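Local atomic coordinates of OsmC family protein (Rhodothermus marinus, PDB entry 5CML), a protein that probably hydrolyses carboxylic esters with a serine nucleophile, through the alpha/beta-hydrolase esterase domain described here, in a longer protein that also carries an OsmC domain. Residues Asp87-Cys92 with Leu116-Glu121; Arg93-Ser96 with Pro101-Leu104; Ile106-Gly111 with Asp228-Asn233; His139-Leu144 with Gln171-Leu176; Val203-Ala208 with Lys219-Leu224. One frame throughout, in Å; residues are numbered along the deposited sequence.

Interaction 1 (Asp87-Cys92 with Leu116-Glu121)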
# COMPACT_ATOMS: atom_id res chain seq x y z
N ASP A 87 -0.49 11.42 6.08
CA ASP A 87 0.81 10.77 6.26
C ASP A 87 1.30 10.14 4.97
O ASP A 87 2.49 10.18 4.68
CB ASP A 87 0.74 9.72 7.36
CG ASP A 87 0.50 10.33 8.72
OD1 ASP A 87 0.76 11.55 8.88
OD2 ASP A 87 0.06 9.61 9.63
N LEU A 88 0.41 9.54 4.18
CA LEU A 88 0.80 8.99 2.89
C LEU A 88 1.22 10.11 1.94
O LEU A 88 2.24 10.00 1.24
CB LEU A 88 -0.34 8.20 2.27
CG LEU A 88 -0.03 6.76 1.89
CD1 LEU A 88 0.57 5.97 3.07
CD2 LEU A 88 -1.32 6.13 1.38
N ARG A 89 0.47 11.21 1.93
CA ARG A 89 0.85 12.35 1.09
C ARG A 89 2.22 12.88 1.52
O ARG A 89 3.02 13.24 0.67
CB ARG A 89 -0.20 13.46 1.16
CG ARG A 89 -1.55 13.04 0.62
CD ARG A 89 -2.57 14.11 0.90
NE ARG A 89 -3.89 13.67 0.45
CZ ARG A 89 -4.97 13.67 1.21
NH1 ARG A 89 -4.94 14.13 2.46
NH2 ARG A 89 -6.11 13.22 0.70
N ALA A 90 2.48 12.90 2.83
CA ALA A 90 3.76 13.39 3.36
C ALA A 90 4.92 12.52 2.87
O ALA A 90 6.04 13.02 2.60
CB ALA A 90 3.72 13.42 4.88
N ALA A 91 4.66 11.22 2.74
CA ALA A 91 5.69 10.31 2.27
C ALA A 91 5.98 10.59 0.80
O ALA A 91 7.13 10.50 0.35
CB ALA A 91 5.24 8.87 2.46
N CYS A 92 4.93 10.87 0.03
CA CYS A 92 5.08 11.19 -1.38
C CYS A 92 5.86 12.50 -1.56
O CYS A 92 6.74 12.60 -2.42
CB CYS A 92 3.74 11.28 -2.07
SG CYS A 92 2.89 9.69 -2.31
N LEU A 116 -5.12 3.68 -3.53
CA LEU A 116 -6.07 3.81 -4.62
C LEU A 116 -6.85 5.11 -4.49
O LEU A 116 -7.20 5.73 -5.48
CB LEU A 116 -7.03 2.63 -4.67
CG LEU A 116 -6.40 1.34 -5.18
CD1 LEU A 116 -7.31 0.20 -4.85
CD2 LEU A 116 -6.13 1.41 -6.68
N ALA A 117 -7.10 5.52 -3.25
CA ALA A 117 -7.85 6.75 -3.02
C ALA A 117 -7.04 8.02 -3.28
O ALA A 117 -7.62 9.08 -3.58
CB ALA A 117 -8.39 6.77 -1.59
N VAL A 118 -5.71 7.95 -3.17
CA VAL A 118 -4.88 9.15 -3.38
C VAL A 118 -4.10 9.15 -4.69
O VAL A 118 -3.52 10.17 -5.03
CB VAL A 118 -3.86 9.36 -2.23
CG1 VAL A 118 -4.60 9.46 -0.89
CG2 VAL A 118 -2.76 8.27 -2.22
N ALA A 119 -4.08 8.05 -5.43
CA ALA A 119 -3.23 7.97 -6.62
C ALA A 119 -3.53 9.10 -7.60
O ALA A 119 -2.63 9.70 -8.19
CB ALA A 119 -3.40 6.63 -7.31
N GLY A 120 -4.82 9.41 -7.75
CA GLY A 120 -5.24 10.44 -8.67
C GLY A 120 -4.79 11.83 -8.27
O GLY A 120 -4.93 12.75 -9.07
N GLU A 121 -4.25 11.97 -7.06
CA GLU A 121 -3.77 13.27 -6.58
C GLU A 121 -2.36 13.61 -7.07
O GLU A 121 -1.91 14.75 -6.92
CB GLU A 121 -3.80 13.33 -5.04
CG GLU A 121 -5.16 13.06 -4.38
CD GLU A 121 -5.09 13.05 -2.85
OE1 GLU A 121 -4.10 13.58 -2.31
OE2 GLU A 121 -6.01 12.52 -2.19
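Arg89 and Glu121 meet in a side-on salt bridge with one oxygen for each of two guanidinium nitrogens. Arg89 NE lies 2.8 Å from Glu121 OE1, its N-H...O angle 154°, and Arg89 NH2 lies 3.0 Å from Glu121 OE2 along a straighter line. Both oxygens offer their syn lone pairs, each on the side of the other oxygen, so that one flat guanidinium edge can meet both. The guanidinium and carboxylate planes differ by only 26°. OE2 lies in the guanidinium plane, while OE1 is tilted somewhat from it.

Beside the ion pair the two segments touch through hydrocarbon, Val118 CG2 approaching Leu88 CD2 at 4.4 Å. Val118 CG1 comes equally near Arg89 NH2, meeting the guanidinium obliquely. A branched valine suits this place because one methyl can meet the leucine while the other approaches the arginine.

An arginine is long enough to span the gap. Its chain is extended from CG to NE, which carries the guanidinium from helix 85-98 across to Glu121; Glu121 also extends beyond CG and crosses the arginine at about a right angle. Arg89 NH2 has a second anionic partner in Glu175 on helix 170-179, and Phe122 packs against the arginine chain.

With an alanine in place of Arg89, Glu121 and Glu175 would probably lose the cation they share, and with it the polar tie between these parts of the fold. Two carboxylates converging on one guanidinium probably offset its charge and restrict its rotation, so a long, flexible side chain becomes a directional link among three helical regions.

Interaction 2 (Arg93-Ser96 with Pro101-Leu104); sequences RFLS and PPAL
Ser96 OG is hydrogen-bonded to Cys92 O, one turn back in helix 85-98, and the same oxygen rests against the ring of Pro101. It stands 3.5 Å from Pro101 CB, a packing contact in which carbon meets a hydroxyl already engaged with its own helix. Ser96 chi1 of -70° sets OG beside the backbone N, where it can turn back to the carbonyl of Cys92. A small serine thus ties up its polar group locally and still leaves room for a proline ring.

Deeper in, Leu95 meets Pro102. Leu95 CD1 approaches Pro102 CB at 4.0 Å, while Leu95 CB lies at the same separation from Pro102 CD, so the leucine spans the proline ring from one side to the other. Leu62 and Tyr31 from the central sheet also touch Leu95, which makes a branched apolar residue apt here. Neither proline has a backbone N-H to satisfy, and their stiff rings restrict the chain as it leaves the helix.

Leu104 then begins strand 104-108, which runs parallel to strand 30-36. The contact therefore packs the helix end against the loop leading into the next parallel strand, the helix-to-strand return of a beta-alpha-beta unit in an alpha/beta-hydrolase fold.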
# COMPACT_ATOMS: atom_id res chain seq x y z
N ARG A 93 5.55 13.50 -0.73
CA ARG A 93 6.27 14.78 -0.77
C ARG A 93 7.74 14.60 -0.43
O ARG A 93 8.61 15.26 -1.01
CB ARG A 93 5.61 15.81 0.17
CG ARG A 93 4.23 16.26 -0.35
CD ARG A 93 3.76 17.54 0.31
NE ARG A 93 3.71 17.40 1.75
CZ ARG A 93 2.67 16.94 2.44
NH1 ARG A 93 1.54 16.58 1.83
NH2 ARG A 93 2.76 16.86 3.76
N PHE A 94 8.03 13.71 0.52
CA PHE A 94 9.41 13.43 0.91
C PHE A 94 10.18 12.89 -0.29
O PHE A 94 11.28 13.34 -0.59
CB PHE A 94 9.43 12.44 2.08
CG PHE A 94 10.77 11.79 2.31
CD1 PHE A 94 11.77 12.44 2.99
CD2 PHE A 94 11.02 10.50 1.84
CE1 PHE A 94 12.99 11.84 3.20
CE2 PHE A 94 12.25 9.91 2.06
CZ PHE A 94 13.22 10.58 2.74
N LEU A 95 9.57 11.94 -1.01
CA LEU A 95 10.23 11.37 -2.19
C LEU A 95 10.43 12.42 -3.28
O LEU A 95 11.50 12.49 -3.92
CB LEU A 95 9.44 10.17 -2.72
CG LEU A 95 9.56 8.89 -1.91
CD1 LEU A 95 8.58 7.88 -2.48
CD2 LEU A 95 11.01 8.31 -1.93
N SER A 96 9.40 13.25 -3.49
CA SER A 96 9.48 14.31 -4.49
C SER A 96 10.62 15.28 -4.20
O SER A 96 11.32 15.71 -5.11
CB SER A 96 8.15 15.09 -4.57
OG SER A 96 7.15 14.28 -5.13
N PRO A 101 9.80 12.09 -7.53
CA PRO A 101 8.40 11.77 -7.27
C PRO A 101 8.11 10.32 -7.61
O PRO A 101 8.61 9.80 -8.63
CB PRO A 101 7.63 12.72 -8.21
CG PRO A 101 8.58 13.86 -8.44
CD PRO A 101 9.95 13.22 -8.46
N PRO A 102 7.33 9.64 -6.76
CA PRO A 102 7.15 8.21 -7.04
C PRO A 102 6.32 7.97 -8.29
O PRO A 102 5.28 8.61 -8.51
CB PRO A 102 6.43 7.68 -5.79
CG PRO A 102 5.71 8.92 -5.24
CD PRO A 102 6.63 10.07 -5.53
N ALA A 103 6.79 7.03 -9.10
CA ALA A 103 6.12 6.66 -10.34
C ALA A 103 5.24 5.44 -10.12
O ALA A 103 4.43 5.13 -10.97
CB ALA A 103 7.14 6.38 -11.43
N LEU A 104 5.41 4.77 -8.99
CA LEU A 104 4.64 3.55 -8.67
C LEU A 104 4.16 3.65 -7.24
O LEU A 104 4.96 3.94 -6.34
CB LEU A 104 5.51 2.30 -8.85
CG LEU A 104 4.98 0.92 -8.42
CD1 LEU A 104 3.77 0.53 -9.20
CD2 LEU A 104 6.06 -0.13 -8.57

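Interaction 3 (Ile106-Gly111 with Asp228-Asn233)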
# COMPACT_ATOMS: atom_id res chain seq x y z
N ILE A 106 2.24 1.32 -4.34
CA ILE A 106 1.91 -0.04 -3.96
C ILE A 106 1.23 0.01 -2.60
O ILE A 106 1.74 0.64 -1.68
CB ILE A 106 3.17 -0.95 -3.83
CG1 ILE A 106 4.08 -0.82 -5.06
CG2 ILE A 106 2.76 -2.40 -3.58
CD1 ILE A 106 5.52 -1.36 -4.82
N GLY A 107 0.10 -0.68 -2.46
CA GLY A 107 -0.57 -0.72 -1.18
C GLY A 107 -1.03 -2.12 -0.80
O GLY A 107 -1.64 -2.81 -1.60
N HIS A 108 -0.77 -2.51 0.44
CA HIS A 108 -1.24 -3.79 0.96
C HIS A 108 -2.35 -3.57 1.98
O HIS A 108 -2.25 -2.68 2.83
CB HIS A 108 -0.08 -4.56 1.58
CG HIS A 108 -0.49 -5.65 2.51
ND1 HIS A 108 -0.27 -5.59 3.87
CD2 HIS A 108 -1.08 -6.85 2.28
CE1 HIS A 108 -0.71 -6.70 4.44
NE2 HIS A 108 -1.22 -7.48 3.50
N SER A 109 -3.42 -4.35 1.86
CA SER A 109 -4.53 -4.36 2.81
C SER A 109 -5.17 -2.96 2.86
O SER A 109 -5.48 -2.37 1.81
CB SER A 109 -4.04 -4.84 4.19
OG SER A 109 -5.10 -5.00 5.10
N LEU A 110 -5.35 -2.43 4.05
CA LEU A 110 -5.86 -1.06 4.19
C LEU A 110 -5.00 -0.05 3.44
O LEU A 110 -5.51 0.97 2.96
CB LEU A 110 -5.95 -0.65 5.66
CG LEU A 110 -7.10 -1.25 6.45
CD1 LEU A 110 -7.12 -0.60 7.81
CD2 LEU A 110 -8.46 -1.03 5.76
N GLY A 111 -3.70 -0.31 3.35
CA GLY A 111 -2.81 0.53 2.58
C GLY A 111 -3.15 0.53 1.11
O GLY A 111 -2.88 1.50 0.40
N ASP A 228 -2.21 -16.35 2.48
CA ASP A 228 -3.05 -15.66 3.44
C ASP A 228 -2.88 -14.15 3.29
O ASP A 228 -2.08 -13.67 2.49
CB ASP A 228 -2.76 -16.13 4.87
CG ASP A 228 -1.32 -15.93 5.30
OD1 ASP A 228 -0.54 -15.29 4.59
OD2 ASP A 228 -0.98 -16.45 6.39
N HIS A 229 -3.72 -13.41 4.00
CA HIS A 229 -3.79 -11.96 3.86
C HIS A 229 -2.44 -11.27 4.10
O HIS A 229 -2.11 -10.29 3.44
CB HIS A 229 -4.84 -11.44 4.84
CG HIS A 229 -5.13 -9.98 4.69
ND1 HIS A 229 -5.71 -9.45 3.56
CD2 HIS A 229 -4.90 -8.94 5.53
CE1 HIS A 229 -5.82 -8.14 3.71
NE2 HIS A 229 -5.35 -7.80 4.90
N LEU A 230 -1.67 -11.79 5.04
CA LEU A 230 -0.40 -11.19 5.42
C LEU A 230 0.84 -11.84 4.75
O LEU A 230 1.97 -11.52 5.09
CB LEU A 230 -0.27 -11.25 6.94
CG LEU A 230 -1.35 -10.48 7.70
CD1 LEU A 230 -1.16 -10.64 9.20
CD2 LEU A 230 -1.37 -9.01 7.31
N LEU A 231 0.60 -12.71 3.78
CA LEU A 231 1.67 -13.37 3.01
C LEU A 231 2.73 -14.00 3.91
O LEU A 231 3.93 -13.72 3.79
CB LEU A 231 2.32 -12.39 2.04
CG LEU A 231 1.36 -11.75 1.02
CD1 LEU A 231 2.14 -10.80 0.11
CD2 LEU A 231 0.65 -12.79 0.19
N SER A 232 2.28 -14.90 4.77
CA SER A 232 3.17 -15.56 5.71
C SER A 232 4.10 -16.59 5.04
O SER A 232 5.08 -17.02 5.65
CB SER A 232 2.36 -16.24 6.82
OG SER A 232 1.64 -17.34 6.33
N ASN A 233 3.78 -16.98 3.81
CA ASN A 233 4.67 -17.81 2.99
C ASN A 233 5.54 -16.90 2.13
O ASN A 233 5.04 -16.22 1.23
CB ASN A 233 3.85 -18.77 2.12
CG ASN A 233 4.71 -19.70 1.30
OD1 ASN A 233 5.93 -19.53 1.20
ND2 ASN A 233 4.07 -20.70 0.69
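Ser109 OG and His229 NE2 lie 2.8 Å apart in a hydrogen bond that either could donate. The serine oxygen meets the imidazole at its edge, in the ring plane. A second bond pairs the neighbouring histidine with the same loop: His108 NE2 donates to His229 O over 2.9 Å at an N-H...O angle of 161°. The acceptor lies near the His108 ring plane, but the donor is tilted out of the carbonyl plane.

His108 is thereby fixed from two ends, for its ND1 bonds to Cys37 N. Its ring stacks with Phe38, and Ser109 CB sits over the centre of one face. At its edge, His108 CE1 touches Leu230 CD2 at 3.7 Å, the leucine crossing at about a right angle. A phenylalanine in place of His108 would probably leave His229 O without this donor and the loop freer to shift.

Ser109 occupies a sharp turn between strand 104-108 and helix 110-118, with backbone angles of 60° and -130°, consistent with the nucleophile elbow of a GxSxG motif. On the far side of His229, ND1 bonds to Asp200 OD2. This serine-histidine-aspartate relay is consistent with a catalytic triad in which Asp200 orients the histidine and His229 polarises the serine hydroxyl.

Interaction 4 (His139-Leu144 with Gln171-Leu176)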
# COMPACT_ATOMS: atom_id res chain seq x y z
N HIS A 139 -16.52 -3.45 3.83
CA HIS A 139 -15.48 -4.45 4.03
C HIS A 139 -14.35 -3.91 4.92
O HIS A 139 -13.69 -4.67 5.61
CB HIS A 139 -14.97 -4.96 2.68
CG HIS A 139 -15.93 -5.90 2.01
ND1 HIS A 139 -16.88 -5.48 1.11
CD2 HIS A 139 -16.10 -7.24 2.14
CE1 HIS A 139 -17.60 -6.52 0.71
NE2 HIS A 139 -17.14 -7.60 1.33
N VAL A 140 -14.16 -2.59 4.94
CA VAL A 140 -13.27 -2.00 5.93
C VAL A 140 -13.88 -2.09 7.34
O VAL A 140 -13.18 -2.41 8.29
CB VAL A 140 -12.94 -0.53 5.58
CG1 VAL A 140 -12.07 0.11 6.66
CG2 VAL A 140 -12.21 -0.48 4.24
N ARG A 141 -15.18 -1.80 7.48
CA ARG A 141 -15.83 -1.89 8.79
C ARG A 141 -15.70 -3.25 9.43
O ARG A 141 -15.62 -3.37 10.66
CB ARG A 141 -17.31 -1.52 8.68
CG ARG A 141 -17.52 -0.03 8.58
CD ARG A 141 -18.97 0.35 8.83
NE ARG A 141 -19.87 -0.14 7.79
CZ ARG A 141 -20.13 0.50 6.66
NH1 ARG A 141 -19.52 1.67 6.38
NH2 ARG A 141 -20.98 -0.02 5.79
N HIS A 142 -15.66 -4.29 8.61
CA HIS A 142 -15.45 -5.65 9.10
C HIS A 142 -14.16 -5.76 9.94
O HIS A 142 -14.07 -6.59 10.85
CB HIS A 142 -15.40 -6.62 7.93
CG HIS A 142 -15.30 -8.05 8.33
ND1 HIS A 142 -14.15 -8.80 8.16
CD2 HIS A 142 -16.20 -8.88 8.91
CE1 HIS A 142 -14.35 -10.02 8.62
NE2 HIS A 142 -15.58 -10.10 9.07
N LEU A 143 -13.19 -4.91 9.62
CA LEU A 143 -11.85 -4.96 10.21
C LEU A 143 -11.64 -4.05 11.42
O LEU A 143 -10.64 -4.18 12.13
CB LEU A 143 -10.80 -4.58 9.17
CG LEU A 143 -10.88 -5.27 7.81
CD1 LEU A 143 -9.88 -4.64 6.85
CD2 LEU A 143 -10.63 -6.77 7.93
N LEU A 144 -12.57 -3.12 11.65
CA LEU A 144 -12.34 -1.96 12.52
C LEU A 144 -13.40 -1.81 13.58
O LEU A 144 -14.55 -2.16 13.36
CB LEU A 144 -12.33 -0.66 11.70
CG LEU A 144 -11.01 -0.19 11.09
CD1 LEU A 144 -10.36 -1.25 10.23
CD2 LEU A 144 -11.29 1.05 10.26
N GLN A 171 -10.73 9.41 10.98
CA GLN A 171 -10.69 10.25 9.79
C GLN A 171 -10.42 9.42 8.54
O GLN A 171 -10.92 9.74 7.46
CB GLN A 171 -9.63 11.36 9.96
CG GLN A 171 -9.46 12.29 8.74
CD GLN A 171 -8.26 13.21 8.86
OE1 GLN A 171 -7.24 12.87 9.47
NE2 GLN A 171 -8.36 14.40 8.26
N PHE A 172 -9.64 8.34 8.67
CA PHE A 172 -9.33 7.51 7.52
C PHE A 172 -10.60 6.95 6.87
O PHE A 172 -10.82 7.15 5.68
CB PHE A 172 -8.40 6.35 7.92
CG PHE A 172 -8.17 5.36 6.81
CD1 PHE A 172 -7.38 5.70 5.72
CD2 PHE A 172 -8.74 4.10 6.85
CE1 PHE A 172 -7.17 4.80 4.69
CE2 PHE A 172 -8.53 3.19 5.82
CZ PHE A 172 -7.74 3.54 4.74
N LEU A 173 -11.44 6.26 7.63
CA LEU A 173 -12.62 5.66 7.02
C LEU A 173 -13.59 6.73 6.61
O LEU A 173 -14.20 6.61 5.56
CB LEU A 173 -13.31 4.68 7.96
CG LEU A 173 -14.54 3.96 7.35
CD1 LEU A 173 -14.32 3.44 5.92
CD2 LEU A 173 -14.94 2.80 8.21
N GLU A 174 -13.73 7.78 7.42
CA GLU A 174 -14.60 8.89 7.04
C GLU A 174 -14.24 9.49 5.69
O GLU A 174 -15.11 9.72 4.85
CB GLU A 174 -14.58 9.99 8.10
CG GLU A 174 -15.21 9.56 9.39
CD GLU A 174 -15.30 10.68 10.41
OE1 GLU A 174 -15.04 11.85 10.06
OE2 GLU A 174 -15.63 10.38 11.58
N GLU A 175 -12.95 9.75 5.50
CA GLU A 175 -12.48 10.33 4.26
C GLU A 175 -12.60 9.37 3.09
O GLU A 175 -12.92 9.77 1.99
CB GLU A 175 -11.03 10.81 4.44
CG GLU A 175 -10.46 11.58 3.27
CD GLU A 175 -9.14 12.26 3.61
OE1 GLU A 175 -8.67 12.15 4.77
OE2 GLU A 175 -8.56 12.93 2.70
N LEU A 176 -12.31 8.10 3.33
CA LEU A 176 -12.42 7.07 2.31
C LEU A 176 -13.86 6.94 1.82
O LEU A 176 -14.14 6.88 0.62
CB LEU A 176 -11.93 5.74 2.87
CG LEU A 176 -11.85 4.58 1.90
CD1 LEU A 176 -10.76 4.87 0.88
CD2 LEU A 176 -11.54 3.27 2.65
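Val140 points both its methyls at helix 170-179 and overlaps two leucines one turn apart. Val140 CG1 meets Leu173 CD1 at 4.1 Å, the two side chains reaching toward each other tip to tip. CG2 of the same valine lies 4.1 Å from Leu176 CD2. The valine's chi1 of 177° places CG1 anti to the backbone N and CG2 beside it, so its two branches are divided between the two leucines. A beta-branched residue fits here because both methyls start close to the backbone and need little length to make contact.

Leu173 has a second neighbour. Its CD2 touches Arg141 CG at 3.8 Å, and the side chains cross at about a right angle. The arginine contributes its aliphatic part, then bends at chi3 (-66°) beyond CG; its NH1 makes a long, weak ion pair with Glu177. Hydrocarbon near the backbone and charge at the end suit a residue at the border between packed leucine and solvent.

The buried side continues toward helix 110-118, where Leu110 touches Val140 and Ala117 touches Leu176. Phe172 meets Phe66 edge-to-face and also rests on Ala114. The contact thus joins the two helices that flank the small antiparallel sheet in sequence. Such an insertion, packed beside helix 110-118, which follows the probable nucleophile elbow, is consistent with the cap or lid that alpha/beta hydrolases carry between core strands.

Interaction 5 (Val203-Ala208 with Lys219-Leu224)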
# COMPACT_ATOMS: atom_id res chain seq x y z
N VAL A 203 -9.86 -10.12 4.09
CA VAL A 203 -10.49 -9.34 3.04
C VAL A 203 -10.83 -10.30 1.91
O VAL A 203 -9.94 -10.83 1.23
CB VAL A 203 -9.59 -8.21 2.51
CG1 VAL A 203 -10.26 -7.48 1.37
CG2 VAL A 203 -9.21 -7.24 3.65
N GLY A 204 -12.11 -10.59 1.74
CA GLY A 204 -12.51 -11.59 0.77
C GLY A 204 -12.16 -11.25 -0.68
O GLY A 204 -12.12 -10.08 -1.07
N ILE A 205 -11.97 -12.29 -1.48
CA ILE A 205 -11.61 -12.15 -2.87
C ILE A 205 -12.65 -11.34 -3.68
O ILE A 205 -12.30 -10.72 -4.68
CB ILE A 205 -11.40 -13.57 -3.50
CG1 ILE A 205 -11.00 -13.49 -4.95
CG2 ILE A 205 -12.65 -14.42 -3.36
CD1 ILE A 205 -9.60 -13.15 -5.14
N GLU A 206 -13.91 -11.31 -3.23
CA GLU A 206 -14.91 -10.51 -3.93
C GLU A 206 -14.51 -9.03 -4.00
O GLU A 206 -14.93 -8.32 -4.91
CB GLU A 206 -16.30 -10.65 -3.27
CG GLU A 206 -16.38 -10.14 -1.84
CD GLU A 206 -16.03 -11.20 -0.80
OE1 GLU A 206 -15.29 -12.17 -1.11
OE2 GLU A 206 -16.53 -11.05 0.34
N ASN A 207 -13.64 -8.58 -3.09
CA ASN A 207 -13.17 -7.19 -3.10
C ASN A 207 -12.33 -6.91 -4.33
O ASN A 207 -12.41 -5.83 -4.90
CB ASN A 207 -12.36 -6.86 -1.82
CG ASN A 207 -13.23 -6.73 -0.60
OD1 ASN A 207 -13.67 -5.64 -0.27
ND2 ASN A 207 -13.46 -7.84 0.09
N ALA A 208 -11.55 -7.90 -4.77
CA ALA A 208 -10.74 -7.71 -5.96
C ALA A 208 -11.65 -7.63 -7.20
O ALA A 208 -11.39 -6.87 -8.11
CB ALA A 208 -9.70 -8.84 -6.10
N LYS A 219 -6.29 -2.67 -16.74
CA LYS A 219 -6.49 -3.26 -15.44
C LYS A 219 -6.18 -4.74 -15.50
O LYS A 219 -6.53 -5.40 -16.49
CB LYS A 219 -7.91 -3.02 -14.94
CG LYS A 219 -9.00 -3.40 -15.95
CD LYS A 219 -10.39 -3.17 -15.36
CE LYS A 219 -11.50 -3.45 -16.37
NZ LYS A 219 -12.89 -3.18 -15.85
N SER A 220 -5.51 -5.23 -14.45
CA SER A 220 -5.00 -6.58 -14.36
C SER A 220 -5.25 -7.17 -12.97
O SER A 220 -5.40 -6.44 -11.98
CB SER A 220 -3.50 -6.61 -14.66
OG SER A 220 -3.23 -6.05 -15.94
N PHE A 221 -5.28 -8.50 -12.93
CA PHE A 221 -5.50 -9.24 -11.70
C PHE A 221 -4.61 -10.48 -11.66
O PHE A 221 -4.60 -11.24 -12.60
CB PHE A 221 -6.97 -9.70 -11.56
CG PHE A 221 -7.16 -10.64 -10.42
CD1 PHE A 221 -7.24 -10.16 -9.13
CD2 PHE A 221 -7.16 -12.01 -10.62
CE1 PHE A 221 -7.35 -11.02 -8.06
CE2 PHE A 221 -7.25 -12.88 -9.56
CZ PHE A 221 -7.34 -12.40 -8.28
N VAL A 222 -3.90 -10.67 -10.55
CA VAL A 222 -3.10 -11.87 -10.34
C VAL A 222 -3.55 -12.58 -9.07
O VAL A 222 -3.61 -11.99 -7.98
CB VAL A 222 -1.59 -11.52 -10.28
CG1 VAL A 222 -0.72 -12.72 -9.80
CG2 VAL A 222 -1.16 -11.05 -11.65
N SER A 223 -3.89 -13.85 -9.24
CA SER A 223 -4.31 -14.69 -8.14
C SER A 223 -3.14 -15.14 -7.26
O SER A 223 -2.10 -15.60 -7.76
CB SER A 223 -5.04 -15.92 -8.69
OG SER A 223 -5.39 -16.80 -7.65
N LEU A 224 -3.33 -15.05 -5.94
CA LEU A 224 -2.31 -15.54 -4.98
C LEU A 224 -2.62 -16.96 -4.44
O LEU A 224 -2.05 -17.37 -3.43
CB LEU A 224 -2.17 -14.56 -3.81
CG LEU A 224 -1.75 -13.15 -4.21
CD1 LEU A 224 -1.55 -12.23 -2.99
CD2 LEU A 224 -0.48 -13.21 -5.03
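Phe221 CG stands anti to the backbone N, chi1 170°, which brings the aromatic ring against Ile205 and Ala208. Ile205 answers with its CG1 branch also anti to N and a chi2 of 78° that turns CD1 to the end of the ring. As a result Ile205 CD1 lies 3.9 Å from Phe221 CZ, the two side chains crossing at about a right angle.

Ala208, one helical turn farther on, meets the ring along its flank: Ala208 CB is 3.8 Å from Phe221 CE1 and 4.1 Å from Phe221 CD1. Both methyls come at the ring obliquely. The division of labour follows from size, since a single methyl suffices where helix and ring are close, whereas isoleucine must extend CD1 to the ring's far carbon. The contact is small and wholly apolar, and Phe221 remains exposed near the edge of the protein.

The turn that presents Ile205 is secured by Asn207. Its side-chain ND2 donates to Gly204 O over 2.9 Å, with the acceptor in the amide plane, and its backbone N reaches that carbonyl as well. Two donors thus grip one oxygen of the turn leading into the helix, while Asn207 OD1 accepts from Cys135 N and so ties the turn to the loop before helix 137-141.

Strand 219-223 is the outermost strand at its end of the main sheet, pairing in parallel with strand 192-196. His196 on that strand touches both Ile205 and Ala208. Helix 206-214 is the crossover helix of this beta-alpha-beta unit and packs on one face of its parallel strands, while Ser220 and Val222 touch helix 234-252.

Interaction 3 is the buried, polar centre of the set, whereas the other four are partly buried and each includes residues nearer the surface. Interactions 1 and 2 share helix 85-98: the first ties it to segment 116-121 by charge, the second packs its later turns on a proline-rich loop. Helix 110-118 begins in interaction 3, is used again in interaction 1 and packs on interaction 4, which a salt bridge also joins to interaction 1. Interaction 5, apolar and at the sheet edge, lies against interaction 3 through the loops that both use. Hydrogen bonding thus dominates the probable active site, an ion pair the partly exposed interaction 1, and hydrocarbon packing interactions 2, 4 and 5.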